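Local coordinates for Fe-regulated protein B (Neisseria meningitidis, PDB 4AIP) that probably imports iron across the meningococcal outer membrane as a TonB-dependent transporter, a beta-barrel closed from within by a plug domain, at residues T83-F97 against I138-K151. Residues are numbered along the deposited sequence; the frame is centred on the assembly and turned at random.
Sequences TDMRELLKEEPSIDF and IVDPALVKVVSVQK
Met-85, on the short helix 85-88, packs its methyl among Val-139, Pro-141, Val-144 and Val-147. Its CG lies anti to the carbonyl carbon (chi1 -69°) and the chain bends at chi2 (-63°), which brings Met-85 CE to 3.5 Å from Val-139 CG1 and 3.7 Å from Val-147 CG2, the latter a tip-to-tip approach. Nearer the backbone, Met-85 CG packs 3.6 Å from Ile-138 CG2. The other branch of Ile-138 ends with CD1 at the edge of the Phe-97 ring, near its plane and 4.1 Å from CE2, while Arg-86 CA sits over one ring face. Pro-141 fits against the helix start, its CG 3.7 Å from Asp-84 CA; Asp-84 caps that helix by accepting from Glu-87 N. Along strand 144-151, Val-147 CG1 meets Leu-89 CD2 at an angle (4.1 Å), and Val-149 CG2 meets Ile-95 CD1 tip to tip (4.1 Å). At the far end, Lys-151 NZ donates to Ser-94 OG over 3.0 Å and also forms a salt bridge with Glu-590 of the barrel. Helix 85-88, the following turn and strand 95-97 thus pack apolarly on strand 144-151 and the preceding loop 138-141, with a buried lysine, its charge probably balanced by Glu-590, linking plug to barrel wall.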
ATOM      1  N   THR B  83      15.140  -0.529  17.012  1.00  9.70           N
ATOM      2  CA  THR B  83      14.662  -0.651  15.672  1.00  8.52           C
ATOM      3  C   THR B  83      15.418   0.310  14.771  1.00  9.77           C
ATOM      4  O   THR B  83      14.943   0.626  13.686  1.00 11.86           O
ATOM      5  CB  THR B  83      13.200  -0.305  15.619  1.00  7.91           C
ATOM      6  OG1 THR B  83      12.976   0.881  16.355  1.00 11.30           O
ATOM      7  CG2 THR B  83      12.359  -1.397  16.226  1.00  7.31           C
ATOM      8  N   ASP B  84      16.540   0.844  15.252  1.00  9.44           N
ATOM      9  CA  ASP B  84      17.464   1.615  14.404  1.00 10.86           C
ATOM     10  C   ASP B  84      18.893   1.477  14.893  1.00 11.59           C
ATOM     11  O   ASP B  84      19.108   1.080  16.065  1.00 11.39           O
ATOM     12  CB  ASP B  84      17.059   3.089  14.237  1.00 10.52           C
ATOM     13  CG  ASP B  84      16.894   3.847  15.582  1.00 14.69           C
ATOM     14  OD1 ASP B  84      17.340   3.401  16.674  1.00 12.49           O
ATOM     15  OD2 ASP B  84      16.296   4.946  15.534  1.00 19.00           O
ATOM     16  N   MET B  85      19.844   1.769  14.000  1.00 11.99           N
ATOM     17  CA  MET B  85      21.268   1.656  14.313  1.00 11.58           C
ATOM     18  C   MET B  85      21.619   2.483  15.553  1.00 10.85           C
ATOM     19  O   MET B  85      22.365   2.015  16.403  1.00 12.33           O
ATOM     20  CB  MET B  85      22.135   2.041  13.082  1.00 11.19           C
ATOM     21  CG  MET B  85      22.004   0.959  11.935  1.00 11.50           C
ATOM     22  SD  MET B  85      22.648  -0.680  12.480  1.00 13.67           S
ATOM     23  CE  MET B  85      22.582  -1.636  10.982  1.00 18.91           C
ATOM     24  N   ARG B  86      21.023   3.670  15.667  1.00  9.50           N
ATOM     25  CA  ARG B  86      21.317   4.606  16.759  1.00  8.86           C
ATOM     26  C   ARG B  86      21.128   3.893  18.107  1.00 10.71           C
ATOM     27  O   ARG B  86      22.040   3.884  18.936  1.00 11.69           O
ATOM     28  CB  ARG B  86      20.427   5.855  16.696  1.00  8.10           C
ATOM     29  CG  ARG B  86      20.569   6.793  17.937  1.00  6.74           C
ATOM     30  CD  ARG B  86      19.875   8.148  17.681  1.00  8.07           C
ATOM     31  NE  ARG B  86      18.410   8.047  17.468  1.00  8.69           N
ATOM     32  CZ  ARG B  86      17.653   9.006  16.893  1.00  8.91           C
ATOM     33  NH1 ARG B  86      18.154  10.138  16.406  1.00 11.09           N
ATOM     34  NH2 ARG B  86      16.367   8.834  16.749  1.00  6.46           N
ATOM     35  N   GLU B  87      19.983   3.241  18.295  1.00  9.75           N
ATOM     36  CA  GLU B  87      19.790   2.599  19.571  1.00 11.04           C
ATOM     37  C   GLU B  87      20.562   1.284  19.627  1.00 11.67           C
ATOM     38  O   GLU B  87      20.983   0.839  20.718  1.00 13.32           O
ATOM     39  CB  GLU B  87      18.309   2.457  19.928  1.00  9.61           C
ATOM     40  CG  GLU B  87      17.618   3.804  20.153  1.00 10.33           C
ATOM     41  CD  GLU B  87      17.913   4.373  21.555  1.00 13.62           C
ATOM     42  OE1 GLU B  87      18.380   3.589  22.452  1.00 11.59           O
ATOM     43  OE2 GLU B  87      17.663   5.611  21.753  1.00 11.86           O
ATOM     44  N   LEU B  88      20.823   0.700  18.468  1.00 10.92           N
ATOM     45  CA  LEU B  88      21.491  -0.576  18.495  1.00 11.39           C
ATOM     46  C   LEU B  88      22.991  -0.496  18.871  1.00 11.25           C
ATOM     47  O   LEU B  88      23.486  -1.365  19.587  1.00 10.09           O
ATOM     48  CB  LEU B  88      21.272  -1.292  17.167  1.00 11.83           C
ATOM     49  CG  LEU B  88      21.569  -2.779  17.184  1.00 14.61           C
ATOM     50  CD1 LEU B  88      20.586  -3.510  18.104  1.00 11.72           C
ATOM     51  CD2 LEU B  88      21.505  -3.374  15.766  1.00 10.36           C
ATOM     52  N   LEU B  89      23.681   0.535  18.388  1.00 10.52           N
ATOM     53  CA  LEU B  89      25.127   0.742  18.600  1.00 12.75           C
ATOM     54  C   LEU B  89      25.464   1.837  19.694  1.00 14.05           C
ATOM     55  O   LEU B  89      26.567   2.464  19.720  1.00 12.60           O
ATOM     56  CB  LEU B  89      25.804   1.111  17.275  1.00 11.09           C
ATOM     57  CG  LEU B  89      25.418   0.385  16.005  1.00 11.41           C
ATOM     58  CD1 LEU B  89      26.052   1.088  14.768  1.00 10.51           C
ATOM     59  CD2 LEU B  89      25.961  -1.024  16.078  1.00  8.49           C
ATOM     60  N   LYS B  90      24.522   2.064  20.600  1.00 14.14           N
ATOM     61  CA  LYS B  90      24.734   3.086  21.640  1.00 13.48           C
ATOM     62  C   LYS B  90      25.803   2.730  22.668  1.00 13.80           C
ATOM     63  O   LYS B  90      26.385   3.651  23.278  1.00 15.46           O
ATOM     64  CB  LYS B  90      23.425   3.494  22.309  1.00 13.33           C
ATOM     65  CG  LYS B  90      22.790   2.392  23.156  1.00 12.31           C
ATOM     66  CD  LYS B  90      21.463   2.879  23.698  1.00 16.40           C
ATOM     67  CE  LYS B  90      21.461   4.394  24.033  1.00 14.38           C
ATOM     68  NZ  LYS B  90      20.076   4.685  24.653  1.00 19.53           N
ATOM     69  N   GLU B  91      26.102   1.440  22.857  1.00 12.77           N
ATOM     70  CA  GLU B  91      27.234   1.059  23.724  1.00 14.07           C
ATOM     71  C   GLU B  91      28.609   1.323  23.125  1.00 14.39           C
ATOM     72  O   GLU B  91      29.633   1.001  23.772  1.00 15.90           O
ATOM     73  CB  GLU B  91      27.156  -0.391  24.229  1.00 13.90           C
ATOM     74  CG  GLU B  91      26.721  -0.425  25.677  1.00 23.96           C
ATOM     75  CD  GLU B  91      27.032  -1.697  26.444  1.00 35.65           C
ATOM     76  OE1 GLU B  91      26.390  -2.751  26.130  1.00 37.72           O
ATOM     77  OE2 GLU B  91      27.862  -1.616  27.415  1.00 27.63           O
ATOM     78  N   GLU B  92      28.656   1.904  21.920  1.00 12.92           N
ATOM     79  CA  GLU B  92      29.921   2.117  21.184  1.00 10.72           C
ATOM     80  C   GLU B  92      30.219   3.595  21.284  1.00 10.79           C
ATOM     81  O   GLU B  92      29.454   4.400  20.701  1.00 10.86           O
ATOM     82  CB  GLU B  92      29.724   1.749  19.710  1.00 10.58           C
ATOM     83  CG  GLU B  92      30.855   1.032  19.115  1.00 11.58           C
ATOM     84  CD  GLU B  92      31.034  -0.415  19.555  1.00 20.53           C
ATOM     85  OE1 GLU B  92      30.089  -1.118  20.011  1.00 24.37           O
ATOM     86  OE2 GLU B  92      32.187  -0.855  19.395  1.00 30.72           O
ATOM     87  N   PRO B  93      31.314   3.967  22.036  1.00 10.25           N
ATOM     88  CA  PRO B  93      31.657   5.377  22.323  1.00  9.58           C
ATOM     89  C   PRO B  93      32.210   6.201  21.199  1.00  9.91           C
ATOM     90  O   PRO B  93      32.022   7.431  21.190  1.00 10.05           O
ATOM     91  CB  PRO B  93      32.664   5.283  23.453  1.00 11.49           C
ATOM     92  CG  PRO B  93      33.187   3.925  23.411  1.00 11.70           C
ATOM     93  CD  PRO B  93      32.103   3.044  22.870  1.00 10.43           C
ATOM     94  N   SER B  94      32.849   5.571  20.228  1.00  9.82           N
ATOM     95  CA  SER B  94      33.399   6.354  19.097  1.00  8.71           C
ATOM     96  C   SER B  94      32.324   6.646  18.042  1.00  8.55           C
ATOM     97  O   SER B  94      32.568   7.401  17.078  1.00 10.42           O
ATOM     98  CB  SER B  94      34.567   5.603  18.426  1.00  7.89           C
ATOM     99  OG  SER B  94      34.160   4.282  18.043  1.00 10.91           O
ATOM    100  N   ILE B  95      31.157   6.026  18.181  1.00  8.74           N
ATOM    101  CA  ILE B  95      30.051   6.266  17.224  1.00  9.33           C
ATOM    102  C   ILE B  95      28.993   7.152  17.791  1.00  9.12           C
ATOM    103  O   ILE B  95      28.545   6.915  18.896  1.00  8.97           O
ATOM    104  CB  ILE B  95      29.385   4.955  16.791  1.00 10.00           C
ATOM    105  CG1 ILE B  95      30.461   3.903  16.557  1.00  7.56           C
ATOM    106  CG2 ILE B  95      28.514   5.189  15.519  1.00  9.79           C
ATOM    107  CD1 ILE B  95      30.097   2.796  15.543  1.00  6.65           C
ATOM    108  N   ASP B  96      28.534   8.138  17.016  1.00  9.86           N
ATOM    109  CA  ASP B  96      27.561   9.113  17.600  1.00 10.63           C
ATOM    110  C   ASP B  96      26.596   9.488  16.527  1.00 10.00           C
ATOM    111  O   ASP B  96      26.989   9.698  15.384  1.00 10.43           O
ATOM    112  CB  ASP B  96      28.293  10.369  18.169  1.00 12.51           C
ATOM    113  CG  ASP B  96      27.388  11.281  19.002  1.00 17.37           C
ATOM    114  OD1 ASP B  96      27.024  10.878  20.126  1.00 28.80           O
ATOM    115  OD2 ASP B  96      27.093  12.418  18.545  1.00 21.28           O
ATOM    116  N   PHE B  97      25.313   9.538  16.886  1.00 10.25           N
ATOM    117  CA  PHE B  97      24.256   9.805  15.914  1.00  9.25           C
ATOM    118  C   PHE B  97      23.538  11.080  16.276  1.00 10.32           C
ATOM    119  O   PHE B  97      23.163  11.252  17.401  1.00 10.18           O
ATOM    120  CB  PHE B  97      23.230   8.722  15.986  1.00  7.84           C
ATOM    121  CG  PHE B  97      23.701   7.407  15.518  1.00 10.57           C
ATOM    122  CD1 PHE B  97      24.447   6.580  16.379  1.00  6.33           C
ATOM    123  CD2 PHE B  97      23.346   6.947  14.227  1.00 10.84           C
ATOM    124  CE1 PHE B  97      24.859   5.309  15.956  1.00  7.46           C
ATOM    125  CE2 PHE B  97      23.733   5.689  13.786  1.00 10.69           C
ATOM    126  CZ  PHE B  97      24.507   4.861  14.643  1.00  9.54           C
ATOM    127  N   ILE B 138      20.774   5.533   6.612  1.00 11.68           N
ATOM    128  CA  ILE B 138      21.270   4.504   7.496  1.00 10.53           C
ATOM    129  C   ILE B 138      20.331   3.338   7.431  1.00 10.17           C
ATOM    130  O   ILE B 138      19.119   3.475   7.616  1.00 11.60           O
ATOM    131  CB  ILE B 138      21.468   5.019   8.923  1.00 10.48           C
ATOM    132  CG1 ILE B 138      22.360   6.259   8.859  1.00  8.09           C
ATOM    133  CG2 ILE B 138      22.076   3.872   9.843  1.00  7.03           C
ATOM    134  CD1 ILE B 138      22.441   7.098  10.169  1.00  9.39           C
ATOM    135  N   VAL B 139      20.938   2.190   7.154  1.00 10.44           N
ATOM    136  CA  VAL B 139      20.233   0.969   6.877  1.00 10.80           C
ATOM    137  C   VAL B 139      19.424   0.611   8.136  1.00 11.24           C
ATOM    138  O   VAL B 139      19.775   0.980   9.210  1.00 11.94           O
ATOM    139  CB  VAL B 139      21.258  -0.111   6.532  1.00 10.89           C
ATOM    140  CG1 VAL B 139      22.149  -0.336   7.743  1.00  9.67           C
ATOM    141  CG2 VAL B 139      20.568  -1.395   6.066  1.00  8.87           C
ATOM    142  N   ASP B 140      18.362  -0.138   7.922  1.00 11.35           N
ATOM    143  CA  ASP B 140      17.457  -0.656   8.908  1.00 11.56           C
ATOM    144  C   ASP B 140      18.062  -1.960   9.450  1.00 11.08           C
ATOM    145  O   ASP B 140      18.323  -2.872   8.678  1.00 12.07           O
ATOM    146  CB  ASP B 140      16.187  -0.981   8.131  1.00 11.75           C
ATOM    147  CG  ASP B 140      15.010  -1.388   9.000  1.00 16.48           C
ATOM    148  OD1 ASP B 140      15.138  -2.112  10.050  1.00 17.43           O
ATOM    149  OD2 ASP B 140      13.883  -0.976   8.589  1.00 19.06           O
ATOM    150  N   PRO B 141      18.211  -2.088  10.772  1.00  9.95           N
ATOM    151  CA  PRO B 141      18.893  -3.262  11.333  1.00  9.90           C
ATOM    152  C   PRO B 141      18.039  -4.501  11.207  1.00  9.79           C
ATOM    153  O   PRO B 141      18.515  -5.647  11.417  1.00 10.05           O
ATOM    154  CB  PRO B 141      19.064  -2.903  12.826  1.00 10.45           C
ATOM    155  CG  PRO B 141      18.014  -1.834  13.091  1.00 10.20           C
ATOM    156  CD  PRO B 141      17.921  -1.057  11.781  1.00 10.82           C
ATOM    157  N   ALA B 142      16.769  -4.296  10.891  1.00  8.69           N
ATOM    158  CA  ALA B 142      15.887  -5.460  10.693  1.00  8.51           C
ATOM    159  C   ALA B 142      16.419  -6.288   9.516  1.00  8.20           C
ATOM    160  O   ALA B 142      16.356  -7.498   9.551  1.00  8.53           O
ATOM    161  CB  ALA B 142      14.434  -5.014  10.450  1.00  7.81           C
ATOM    162  N   LEU B 143      17.003  -5.632   8.510  1.00  8.20           N
ATOM    163  CA  LEU B 143      17.645  -6.362   7.396  1.00  9.49           C
ATOM    164  C   LEU B 143      18.937  -7.136   7.762  1.00  9.26           C
ATOM    165  O   LEU B 143      19.343  -8.080   7.036  1.00  9.14           O
ATOM    166  CB  LEU B 143      17.921  -5.416   6.228  1.00  9.48           C
ATOM    167  CG  LEU B 143      16.719  -4.659   5.688  1.00 14.71           C
ATOM    168  CD1 LEU B 143      17.157  -3.432   4.867  1.00  8.51           C
ATOM    169  CD2 LEU B 143      15.854  -5.600   4.834  1.00  6.28           C
ATOM    170  N   VAL B 144      19.586  -6.775   8.872  1.00  9.30           N
ATOM    171  CA  VAL B 144      20.999  -7.118   8.964  1.00 10.02           C
ATOM    172  C   VAL B 144      21.265  -8.317   9.834  1.00 10.46           C
ATOM    173  O   VAL B 144      20.465  -8.610  10.703  1.00 13.06           O
ATOM    174  CB  VAL B 144      21.912  -5.860   9.333  1.00 10.50           C
ATOM    175  CG1 VAL B 144      21.412  -4.635   8.672  1.00  9.77           C
ATOM    176  CG2 VAL B 144      21.905  -5.579  10.774  1.00  8.89           C
ATOM    177  N   LYS B 145      22.356  -9.041   9.585  1.00  8.73           N
ATOM    178  CA  LYS B 145      22.728 -10.123  10.487  1.00  8.41           C
ATOM    179  C   LYS B 145      23.938  -9.817  11.312  1.00  8.78           C
ATOM    180  O   LYS B 145      24.089 -10.378  12.367  1.00  9.45           O
ATOM    181  CB  LYS B 145      22.909 -11.458   9.769  1.00  8.31           C
ATOM    182  CG  LYS B 145      24.294 -11.788   9.359  1.00 10.15           C
ATOM    183  CD  LYS B 145      24.307 -12.561   8.060  1.00 18.61           C
ATOM    184  CE  LYS B 145      25.653 -13.199   7.794  1.00 22.89           C
ATOM    185  NZ  LYS B 145      25.981 -14.335   8.669  1.00 23.89           N
ATOM    186  N   VAL B 146      24.822  -8.963  10.829  1.00  9.43           N
ATOM    187  CA  VAL B 146      25.972  -8.500  11.593  1.00 10.43           C
ATOM    188  C   VAL B 146      26.267  -7.045  11.251  1.00 11.98           C
ATOM    189  O   VAL B 146      25.995  -6.573  10.121  1.00 11.48           O
ATOM    190  CB  VAL B 146      27.246  -9.333  11.315  1.00 11.10           C
ATOM    191  CG1 VAL B 146      27.227 -10.621  12.106  1.00 14.62           C
ATOM    192  CG2 VAL B 146      27.392  -9.708   9.882  1.00  8.87           C
ATOM    193  N   VAL B 147      26.767  -6.340  12.267  1.00 12.03           N
ATOM    194  CA  VAL B 147      27.367  -5.028  12.115  1.00 11.10           C
ATOM    195  C   VAL B 147      28.771  -5.113  12.681  1.00 13.06           C
ATOM    196  O   VAL B 147      28.993  -5.696  13.749  1.00 13.29           O
ATOM    197  CB  VAL B 147      26.553  -3.941  12.834  1.00 10.67           C
ATOM    198  CG1 VAL B 147      27.087  -2.601  12.511  1.00  7.82           C
ATOM    199  CG2 VAL B 147      25.092  -4.014  12.401  1.00  7.80           C
ATOM    200  N   SER B 148      29.719  -4.545  11.941  1.00 13.35           N
ATOM    201  CA  SER B 148      31.124  -4.431  12.306  1.00 13.79           C
ATOM    202  C   SER B 148      31.541  -2.998  11.985  1.00 15.20           C
ATOM    203  O   SER B 148      30.800  -2.248  11.330  1.00 14.93           O
ATOM    204  CB  SER B 148      31.971  -5.387  11.443  1.00 16.13           C
ATOM    205  OG  SER B 148      31.818  -6.776  11.798  1.00 12.90           O
ATOM    206  N   VAL B 149      32.720  -2.617  12.451  1.00 17.45           N
ATOM    207  CA  VAL B 149      33.224  -1.228  12.295  1.00 18.60           C
ATOM    208  C   VAL B 149      34.726  -1.285  11.999  1.00 20.52           C
ATOM    209  O   VAL B 149      35.442  -2.186  12.444  1.00 21.77           O
ATOM    210  CB  VAL B 149      32.868  -0.333  13.539  1.00 18.18           C
ATOM    211  CG1 VAL B 149      33.664  -0.760  14.707  1.00 14.20           C
ATOM    212  CG2 VAL B 149      33.059   1.136  13.286  1.00 12.89           C
ATOM    213  N   GLN B 150      35.168  -0.367  11.169  1.00 20.60           N
ATOM    214  CA  GLN B 150      36.581  -0.229  10.872  1.00 21.25           C
ATOM    215  C   GLN B 150      36.833   1.262  10.862  1.00 19.65           C
ATOM    216  O   GLN B 150      36.092   2.035  10.192  1.00 17.20           O
ATOM    217  CB  GLN B 150      36.999  -0.979   9.566  1.00 22.52           C
ATOM    218  CG  GLN B 150      37.055  -0.185   8.240  1.00 29.89           C
ATOM    219  CD  GLN B 150      38.271   0.812   8.046  1.00 41.38           C
ATOM    220  OE1 GLN B 150      39.210   0.935   8.856  1.00 26.50           O
ATOM    221  NE2 GLN B 150      38.206   1.538   6.940  1.00 35.84           N
ATOM    222  N   LYS B 151      37.857   1.669  11.613  1.00 20.53           N
ATOM    223  CA  LYS B 151      38.011   3.082  11.985  1.00 18.81           C
ATOM    224  C   LYS B 151      39.263   3.624  11.381  1.00 20.85           C
ATOM    225  O   LYS B 151      40.279   2.924  11.332  1.00 21.02           O
ATOM    226  CB  LYS B 151      38.064   3.225  13.498  1.00 16.62           C
ATOM    227  CG  LYS B 151      36.905   2.562  14.209  1.00 11.42           C
ATOM    228  CD  LYS B 151      36.939   2.849  15.738  1.00  7.28           C
ATOM    229  CE  LYS B 151      36.389   1.632  16.461  1.00  9.76           C
ATOM    230  NZ  LYS B 151      35.983   1.864  17.858  1.00  9.04           N
TER